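Local coordinates for protein alpha-1,3-glucanase (Streptomyces thermodiastaticus, PDB 7C7D) that probably hydrolyses alpha-1,3-glucan as a thermostable glycoside hydrolase of family GH87, with a pectate lyase-like beta-helix in its catalytic unit, at residues N356-A361 / W382-P387; D388-F393 / G412-V417; G375-A380 / G406-G411. One frame throughout, in Å; residues are numbered along the deposited sequence.

How the interactions relate
All three interactions join neighbouring coils of the pectate lyase-like parallel beta-helix. Strands 355-357, 379-382 and 407-410 lie side by side in one parallel sheet: interaction 1 extends from the first two at their C-terminal ends, and interaction 3 pairs the second with the third. Interaction 2 follows where the chain rounds the corner into strands 392-394 and 415-423. Their centres lie about 10 Å (1 and 2), 12 Å (1 and 3) and 13 Å (2 and 3) apart. Interactions 1 and 2 come in series along the chain, whereas interaction 3 alternates with both. Phe-393 packs against Leu-379 and Ile-407, so interactions 2 and 3 share the interior of the beta-helix, and the three contacts tie successive coils together.

Interaction 1 of 3, residues N356-A361 / W382-P387; sequences NLNGTA and WSLYAP
The carbonyl oxygen of Leu-357 is gripped by two backbone donors. Trp-382 N comes from the neighbouring segment, with Trp-382 N to Leu-357 O at 2.9 Å and an N-H...O angle of 163°. Gly-359 N, two residues on, adds a weak bond to Leu-357 O at 3.1 Å, closing an inverse gamma turn centred on Asn-358. The other segment repeats this bend around Ser-383, where Leu-384 N makes a weak bond to Trp-382 O at 2.9 Å.

The side chains of Asn-358, in the conformer described here, one of two, and Trp-382 run alongside each other in the same direction. Both have CG anti to the backbone N, at chi1 -177° in Trp-382, and the amide and indole planes are only 5° apart. Asn-358 CG stands 3.7 Å from Trp-382 CE3, at the six-membered end of the indole. One indole face carries Leu-384 CG, 3.4 Å above the ring plane and offset toward its rim, while Trp-382 NE1 donates to Lys-438 O.

These two turns follow strands 355-357 and 379-382, neighbours in one parallel sheet of the beta-helix, and so stack one coil on the next. Replacing Trp-382 by an alanine would probably leave Lys-438 O without its indole donor and uncover the Asn-358 amide and the Leu-384 side chain beside it.

Beyond the turns the backbones remain close. Gly-359, lacking a side chain, brings its CA to 3.2 Å from Leu-384 O in a CA-H...O contact. Thr-360 N then bonds to Ala-386 O at 3.0 Å, reaching that oxygen from above its carbonyl plane. Thr-360 OG1 touches Ala-386 CB at 3.6 Å, and the edge of the Tyr-385 ring faces Asn-358 O.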
loop_
_atom_site.group_PDB
_atom_site.type_symbol
_atom_site.label_atom_id
_atom_site.label_comp_id
_atom_site.label_asym_id
_atom_site.label_seq_id
_atom_site.Cartn_x
_atom_site.Cartn_y
_atom_site.Cartn_z
ATOM N N ASN A 356 -5.853 4.526 -6.507
ATOM C CA ASN A 356 -5.521 4.562 -7.922
ATOM C C ASN A 356 -5.956 5.896 -8.503
ATOM O O ASN A 356 -7.130 6.261 -8.414
ATOM C CB ASN A 356 -6.207 3.415 -8.665
ATOM C CG ASN A 356 -5.629 3.194 -10.047
ATOM O OD1 ASN A 356 -5.100 4.118 -10.661
ATOM N ND2 ASN A 356 -5.700 1.963 -10.533
ATOM N N LEU A 357 -5.011 6.626 -9.093
ATOM C CA LEU A 357 -5.341 7.811 -9.882
ATOM C C LEU A 357 -5.592 7.319 -11.298
ATOM O O LEU A 357 -4.676 7.203 -12.114
ATOM C CB LEU A 357 -4.215 8.836 -9.834
ATOM C CG LEU A 357 -3.803 9.330 -8.447
ATOM C CD1 LEU A 357 -2.736 10.411 -8.571
ATOM C CD2 LEU A 357 -5.002 9.852 -7.676
ATOM N N ASN A 358 -6.853 7.004 -11.589
ATOM C CA ASN A 358 -7.214 6.409 -12.877
ATOM C C ASN A 358 -7.598 7.501 -13.878
ATOM O O ASN A 358 -8.745 7.646 -14.298
ATOM C CB ASN A 358 -8.319 5.373 -12.701
ATOM C CG ASN A 358 -8.558 4.553 -13.957
ATOM O OD1 ASN A 358 -7.720 4.513 -14.861
ATOM N ND2 ASN A 358 -9.705 3.895 -14.019
ATOM N N GLY A 359 -6.594 8.269 -14.264
ATOM C CA GLY A 359 -6.709 9.255 -15.329
ATOM C C GLY A 359 -7.138 10.619 -14.835
ATOM O O GLY A 359 -7.819 10.767 -13.818
ATOM N N THR A 360 -6.697 11.645 -15.566
ATOM C CA THR A 360 -7.178 13.016 -15.442
ATOM C C THR A 360 -6.684 13.722 -14.181
ATOM O O THR A 360 -7.039 14.884 -13.966
ATOM C CB THR A 360 -8.714 13.110 -15.544
ATOM O OG1 THR A 360 -9.187 12.180 -16.526
ATOM C CG2 THR A 360 -9.173 14.515 -15.933
ATOM N N ALA A 361 -5.882 13.067 -13.342
ATOM C CA ALA A 361 -5.456 13.670 -12.087
ATOM C C ALA A 361 -4.419 14.752 -12.357
ATOM O O ALA A 361 -3.458 14.531 -13.098
ATOM C CB ALA A 361 -4.870 12.601 -11.167
ATOM N N TRP A 382 -2.832 5.231 -13.249
ATOM C CA TRP A 382 -3.125 4.571 -14.513
ATOM C C TRP A 382 -3.713 5.624 -15.437
ATOM O O TRP A 382 -4.866 6.027 -15.269
ATOM C CB TRP A 382 -4.092 3.413 -14.295
ATOM C CG TRP A 382 -4.399 2.623 -15.525
ATOM C CD1 TRP A 382 -3.653 2.538 -16.665
ATOM C CD2 TRP A 382 -5.552 1.801 -15.734
ATOM N NE1 TRP A 382 -4.278 1.713 -17.577
ATOM C CE2 TRP A 382 -5.444 1.246 -17.026
ATOM C CE3 TRP A 382 -6.664 1.480 -14.951
ATOM C CZ2 TRP A 382 -6.410 0.387 -17.550
ATOM C CZ3 TRP A 382 -7.621 0.627 -15.472
ATOM C CH2 TRP A 382 -7.489 0.091 -16.759
ATOM N N SER A 383 -2.916 6.078 -16.401
ATOM C CA SER A 383 -3.284 7.237 -17.219
ATOM C C SER A 383 -4.146 6.828 -18.414
ATOM O O SER A 383 -3.773 6.957 -19.580
ATOM C CB SER A 383 -2.041 8.009 -17.635
ATOM O OG SER A 383 -1.598 8.816 -16.556
ATOM N N LEU A 384 -5.336 6.339 -18.084
ATOM C CA LEU A 384 -6.396 6.151 -19.062
ATOM C C LEU A 384 -7.165 7.453 -19.231
ATOM O O LEU A 384 -7.279 8.250 -18.296
ATOM C CB LEU A 384 -7.380 5.107 -18.545
ATOM C CG LEU A 384 -7.175 3.620 -18.815
ATOM C CD1 LEU A 384 -8.517 2.918 -18.678
ATOM C CD2 LEU A 384 -6.578 3.368 -20.187
ATOM N N TYR A 385 -7.702 7.657 -20.436
ATOM C CA TYR A 385 -8.573 8.786 -20.776
ATOM C C TYR A 385 -7.815 10.101 -20.917
ATOM O O TYR A 385 -7.917 10.777 -21.947
ATOM C CB TYR A 385 -9.744 8.955 -19.790
ATOM C CG TYR A 385 -10.388 7.667 -19.327
ATOM C CD1 TYR A 385 -11.030 6.827 -20.223
ATOM C CD2 TYR A 385 -10.359 7.298 -17.988
ATOM C CE1 TYR A 385 -11.626 5.649 -19.798
ATOM C CE2 TYR A 385 -10.944 6.125 -17.554
ATOM C CZ TYR A 385 -11.578 5.304 -18.463
ATOM O OH TYR A 385 -12.164 4.134 -18.034
ATOM N N ALA A 386 -7.073 10.483 -19.883
ATOM C CA ALA A 386 -6.288 11.707 -19.883
ATOM C C ALA A 386 -5.099 11.464 -18.974
ATOM O O ALA A 386 -5.225 10.740 -17.980
ATOM C CB ALA A 386 -7.101 12.896 -19.352
ATOM N N PRO A 387 -3.942 12.038 -19.277
ATOM C CA PRO A 387 -2.757 11.752 -18.462
ATOM C C PRO A 387 -2.887 12.305 -17.050
ATOM O O PRO A 387 -3.307 13.443 -16.842
ATOM C CB PRO A 387 -1.622 12.447 -19.226
ATOM C CG PRO A 387 -2.307 13.506 -20.038
ATOM C CD PRO A 387 -3.638 12.924 -20.417
#

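Interaction 2 of 3, residues D388-F393 / G412-V417; sequences DTDCRF and GTDITV
Ile-415 fills the tightly packed side of this contact. Its CG1 is anti to the carbonyl carbon and the chain bends again at chi2 (-56°), carrying CD1 to 3.5 Å from Asp-388 O and 4.2 Å from Cys-391 CB. Phe-393 and Val-417 continue this buried side inward, onto Ile-407 and Ile-409. The backbones stay in step as parallel coils of the beta-helix: Thr-413 N donates to Asp-388 O (2.9 Å) before the corner at Asp-414, and Thr-416 N to Cys-391 O (3.0 Å) after it.

The opposite side is polar and hydrated. The carboxylates of Asp-390 and Asp-414 lie alongside each other, their planes 28° apart, with Asp-390 OD1 4.0 Å from Asp-414 OD2. A water bridges them, at 2.9 Å from Asp-390 OD1 and 2.6 Å from Asp-414 OD2. A second water lies 2.9 Å from both Asp-414 O and Thr-416 OG1. Arg-392, in the conformer described here, one of two, bends away, NH1 bonding to Asn-363 and Thr-365. As like charges so close together, the two carboxylates would probably raise each other's pKa, an effect that the bridging water and the bond from Thr-449 N to Asp-414 OD1 are likely to moderate.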
loop_
_atom_site.group_PDB
_atom_site.type_symbol
_atom_site.label_atom_id
_atom_site.label_comp_id
_atom_site.label_asym_id
_atom_site.label_seq_id
_atom_site.Cartn_x
_atom_site.Cartn_y
_atom_site.Cartn_z
ATOM N N ASP A 388 -2.515 11.488 -16.069
ATOM C CA ASP A 388 -2.197 12.052 -14.768
ATOM C C ASP A 388 -0.969 12.934 -14.963
ATOM O O ASP A 388 0.003 12.521 -15.601
ATOM C CB ASP A 388 -1.862 10.942 -13.780
ATOM C CG ASP A 388 -3.050 10.038 -13.453
ATOM O OD1 ASP A 388 -4.221 10.410 -13.671
ATOM O OD2 ASP A 388 -2.784 8.927 -12.948
ATOM N N THR A 389 -1.015 14.158 -14.444
ATOM C CA THR A 389 0.014 15.150 -14.723
ATOM C C THR A 389 0.430 15.836 -13.431
ATOM O O THR A 389 -0.426 16.264 -12.650
ATOM C CB THR A 389 -0.524 16.181 -15.719
ATOM O OG1 THR A 389 -0.932 15.513 -16.922
ATOM C CG2 THR A 389 0.544 17.203 -16.051
ATOM N N ASP A 390 1.744 15.939 -13.209
ATOM C CA ASP A 390 2.280 16.659 -12.052
ATOM C C ASP A 390 1.790 16.078 -10.733
ATOM O O ASP A 390 1.620 16.804 -9.754
ATOM C CB ASP A 390 1.991 18.162 -12.122
ATOM C CG ASP A 390 2.612 18.806 -13.325
ATOM O OD1 ASP A 390 3.836 18.657 -13.509
ATOM O OD2 ASP A 390 1.875 19.456 -14.088
ATOM N N CYS A 391 1.561 14.769 -10.689
ATOM C CA CYS A 391 1.123 14.109 -9.470
ATOM C C CYS A 391 2.322 13.505 -8.758
ATOM O O CYS A 391 3.329 13.155 -9.384
ATOM C CB CYS A 391 0.104 13.010 -9.781
ATOM S SG CYS A 391 -1.423 13.615 -10.525
ATOM N N ARG A 392 2.206 13.381 -7.437
ATOM C CA ARG A 392 3.308 12.861 -6.647
ATOM C C ARG A 392 2.810 11.912 -5.569
ATOM O O ARG A 392 1.792 12.158 -4.909
ATOM C CB ARG A 392 4.122 13.987 -6.021
ATOM C CG ARG A 392 3.375 14.755 -4.990
ATOM C CD ARG A 392 3.986 16.121 -4.788
ATOM N NE ARG A 392 4.171 16.860 -6.038
ATOM C CZ ARG A 392 3.189 17.320 -6.821
ATOM N NH1 ARG A 392 1.902 17.122 -6.511
ATOM N NH2 ARG A 392 3.496 17.990 -7.930
ATOM N N PHE A 393 3.542 10.811 -5.411
ATOM C CA PHE A 393 3.380 9.892 -4.292
ATOM C C PHE A 393 4.648 10.094 -3.471
ATOM O O PHE A 393 5.742 9.728 -3.921
ATOM C CB PHE A 393 3.330 8.450 -4.786
ATOM C CG PHE A 393 2.072 8.054 -5.519
ATOM C CD1 PHE A 393 0.905 8.805 -5.473
ATOM C CD2 PHE A 393 2.068 6.867 -6.233
ATOM C CE1 PHE A 393 -0.241 8.366 -6.146
ATOM C CE2 PHE A 393 0.934 6.423 -6.894
ATOM C CZ PHE A 393 -0.226 7.166 -6.843
ATOM N N GLY A 412 1.448 8.565 -17.936
ATOM C CA GLY A 412 1.348 9.844 -17.260
ATOM C C GLY A 412 2.537 10.750 -17.535
ATOM O O GLY A 412 3.547 10.358 -18.122
ATOM N N THR A 413 2.396 11.996 -17.085
ATOM C CA THR A 413 3.304 13.074 -17.458
ATOM C C THR A 413 3.825 13.776 -16.214
ATOM O O THR A 413 3.035 14.218 -15.378
ATOM C CB THR A 413 2.570 14.088 -18.336
ATOM O OG1 THR A 413 2.115 13.424 -19.517
ATOM C CG2 THR A 413 3.489 15.246 -18.720
ATOM N N ASP A 414 5.152 13.894 -16.102
ATOM C CA ASP A 414 5.761 14.687 -15.036
ATOM C C ASP A 414 5.313 14.187 -13.661
ATOM O O ASP A 414 4.718 14.914 -12.864
ATOM C CB ASP A 414 5.490 16.187 -15.219
ATOM C CG ASP A 414 6.226 16.771 -16.408
ATOM O OD1 ASP A 414 7.250 16.196 -16.839
ATOM O OD2 ASP A 414 5.783 17.814 -16.924
ATOM N N ILE A 415 5.619 12.923 -13.400
ATOM C CA ILE A 415 5.203 12.223 -12.191
ATOM C C ILE A 415 6.394 12.115 -11.247
ATOM O O ILE A 415 7.527 11.875 -11.685
ATOM C CB ILE A 415 4.678 10.818 -12.558
ATOM C CG1 ILE A 415 3.514 10.895 -13.549
ATOM C CG2 ILE A 415 4.317 10.023 -11.314
ATOM C CD1 ILE A 415 2.375 11.733 -13.081
ATOM N N THR A 416 6.134 12.247 -9.947
ATOM C CA THR A 416 7.161 12.106 -8.924
ATOM C C THR A 416 6.794 10.992 -7.953
ATOM O O THR A 416 5.668 10.946 -7.444
ATOM C CB THR A 416 7.349 13.429 -8.180
ATOM O OG1 THR A 416 7.818 14.417 -9.105
ATOM C CG2 THR A 416 8.369 13.286 -7.058
ATOM N N VAL A 417 7.755 10.111 -7.690
ATOM C CA VAL A 417 7.646 9.060 -6.685
ATOM C C VAL A 417 8.850 9.262 -5.775
ATOM O O VAL A 417 9.982 8.956 -6.168
ATOM C CB VAL A 417 7.651 7.664 -7.329
ATOM C CG1 VAL A 417 7.632 6.575 -6.266
ATOM C CG2 VAL A 417 6.472 7.508 -8.279
HETATM O O HOH W 1 3.862 19.433 -16.255
HETATM O O HOH W 2 5.402 15.597 -10.169
#

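Interaction 3 of 3, residues G375-A380 / G406-G411; sequences GDDALA and GIAIYG
The side chain of Asp-377 crosses over Ala-408 to reach Tyr-410. Its CB is 4.4 Å from Ala-408 CB; CG, set beside the backbone N at chi1 -68°, closes on that methyl to 3.6 Å. At the tip the two oxygens part. OD1 accepts from Asn-405 ND2 and stays 3.7 Å from Ala-408 CB, whereas OD2 receives the hydroxyl of Tyr-410, with Tyr-410 OH to Asp-377 OD2 at 2.8 Å. The hydroxyl meets OD2 on its syn side, 17° out of the carboxylate plane, and OD2 lies at the ring edge, in the plane of the ring, 3.4 Å from Tyr-410 CE2.

Beside this polar bond run strands 379-382 and 407-410, adjacent in a parallel sheet of the beta-helix and from successive coils. Leu-379 N donates to Gly-406 O (3.1 Å) and Leu-379 O accepts from Ala-408 N (3.0 Å). The sheet face bearing Leu-379 and Ile-407 looks inward: Leu-379 CB touches Ile-407 CG1 at 4.2 Å, and both residues pack on Phe-393 and Ile-398. Ala-380 and Ala-408 occupy the other face. Phe-439 meets the Tyr-410 ring edge-to-face. In the loop before strand 379-382, Asp-376 OD1 accepts from Asp-377 N while OD2 forms a salt bridge with Arg-300.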
loop_
_atom_site.group_PDB
_atom_site.type_symbol
_atom_site.label_atom_id
_atom_site.label_comp_id
_atom_site.label_asym_id
_atom_site.label_seq_id
_atom_site.Cartn_x
_atom_site.Cartn_y
_atom_site.Cartn_z
ATOM N N GLY A 375 -4.727 -5.712 -2.002
ATOM C CA GLY A 375 -4.860 -6.888 -2.841
ATOM C C GLY A 375 -4.320 -6.744 -4.249
ATOM O O GLY A 375 -4.542 -7.623 -5.086
ATOM N N ASP A 376 -3.641 -5.647 -4.541
ATOM C CA ASP A 376 -3.072 -5.335 -5.842
ATOM C C ASP A 376 -2.183 -4.123 -5.579
ATOM O O ASP A 376 -1.884 -3.846 -4.414
ATOM C CB ASP A 376 -4.208 -5.032 -6.821
ATOM C CG ASP A 376 -3.842 -5.321 -8.267
ATOM O OD1 ASP A 376 -2.801 -4.823 -8.738
ATOM O OD2 ASP A 376 -4.607 -6.044 -8.941
ATOM N N ASP A 377 -1.788 -3.385 -6.611
ATOM C CA ASP A 377 -0.917 -2.218 -6.460
ATOM C C ASP A 377 -1.353 -1.378 -5.268
ATOM O O ASP A 377 -2.500 -0.930 -5.205
ATOM C CB ASP A 377 -1.016 -1.345 -7.710
ATOM C CG ASP A 377 -0.436 -1.989 -8.946
ATOM O OD1 ASP A 377 0.575 -2.708 -8.856
ATOM O OD2 ASP A 377 -0.994 -1.731 -10.035
ATOM N N ALA A 378 -0.440 -1.123 -4.327
ATOM C CA ALA A 378 -0.863 -0.367 -3.151
ATOM C C ALA A 378 -1.237 1.058 -3.529
ATOM O O ALA A 378 -2.321 1.540 -3.174
ATOM C CB ALA A 378 0.197 -0.401 -2.051
ATOM N N LEU A 379 -0.357 1.734 -4.273
ATOM C CA LEU A 379 -0.626 3.035 -4.872
ATOM C C LEU A 379 -0.353 2.923 -6.359
ATOM O O LEU A 379 0.701 2.419 -6.757
ATOM C CB LEU A 379 0.285 4.120 -4.288
ATOM C CG LEU A 379 0.147 4.418 -2.800
ATOM C CD1 LEU A 379 1.156 5.505 -2.414
ATOM C CD2 LEU A 379 -1.264 4.857 -2.454
ATOM N N ALA A 380 -1.291 3.389 -7.177
ATOM C CA ALA A 380 -1.131 3.305 -8.617
ATOM C C ALA A 380 -1.587 4.590 -9.286
ATOM O O ALA A 380 -2.473 5.295 -8.793
ATOM C CB ALA A 380 -1.923 2.131 -9.212
ATOM N N GLY A 406 4.286 -2.322 -5.153
ATOM C CA GLY A 406 4.111 -1.347 -4.092
ATOM C C GLY A 406 3.570 -0.042 -4.642
ATOM O O GLY A 406 2.510 0.438 -4.226
ATOM N N ILE A 407 4.296 0.536 -5.593
ATOM C CA ILE A 407 3.861 1.700 -6.354
ATOM C C ILE A 407 3.988 1.376 -7.835
ATOM O O ILE A 407 5.040 0.904 -8.279
ATOM C CB ILE A 407 4.683 2.957 -6.012
ATOM C CG1 ILE A 407 4.376 3.400 -4.584
ATOM C CG2 ILE A 407 4.417 4.060 -7.036
ATOM C CD1 ILE A 407 5.168 4.607 -4.093
ATOM N N ALA A 408 2.922 1.631 -8.595
ATOM C CA ALA A 408 2.933 1.420 -10.038
ATOM C C ALA A 408 2.505 2.698 -10.737
ATOM O O ALA A 408 1.425 3.234 -10.459
ATOM C CB ALA A 408 1.988 0.285 -10.435
ATOM N N ILE A 409 3.342 3.173 -11.654
ATOM C CA ILE A 409 3.028 4.317 -12.499
ATOM C C ILE A 409 2.880 3.794 -13.918
ATOM O O ILE A 409 3.878 3.447 -14.563
ATOM C CB ILE A 409 4.123 5.389 -12.437
ATOM C CG1 ILE A 409 4.462 5.755 -10.981
ATOM C CG2 ILE A 409 3.723 6.600 -13.278
ATOM C CD1 ILE A 409 3.300 6.282 -10.165
ATOM N N TYR A 410 1.644 3.735 -14.414
ATOM C CA TYR A 410 1.374 3.301 -15.783
ATOM C C TYR A 410 1.066 4.552 -16.599
ATOM O O TYR A 410 -0.037 5.099 -16.525
ATOM C CB TYR A 410 0.209 2.319 -15.837
ATOM C CG TYR A 410 0.323 1.126 -14.919
ATOM C CD1 TYR A 410 1.190 0.070 -15.193
ATOM C CD2 TYR A 410 -0.473 1.045 -13.784
ATOM C CE1 TYR A 410 1.271 -1.032 -14.324
ATOM C CE2 TYR A 410 -0.408 -0.032 -12.931
ATOM C CZ TYR A 410 0.454 -1.065 -13.198
ATOM O OH TYR A 410 0.488 -2.126 -12.318
ATOM N N GLY A 411 2.053 5.015 -17.359
ATOM C CA GLY A 411 1.899 6.212 -18.161
ATOM C C GLY A 411 1.891 7.476 -17.314
ATOM O O GLY A 411 2.265 7.482 -16.142
#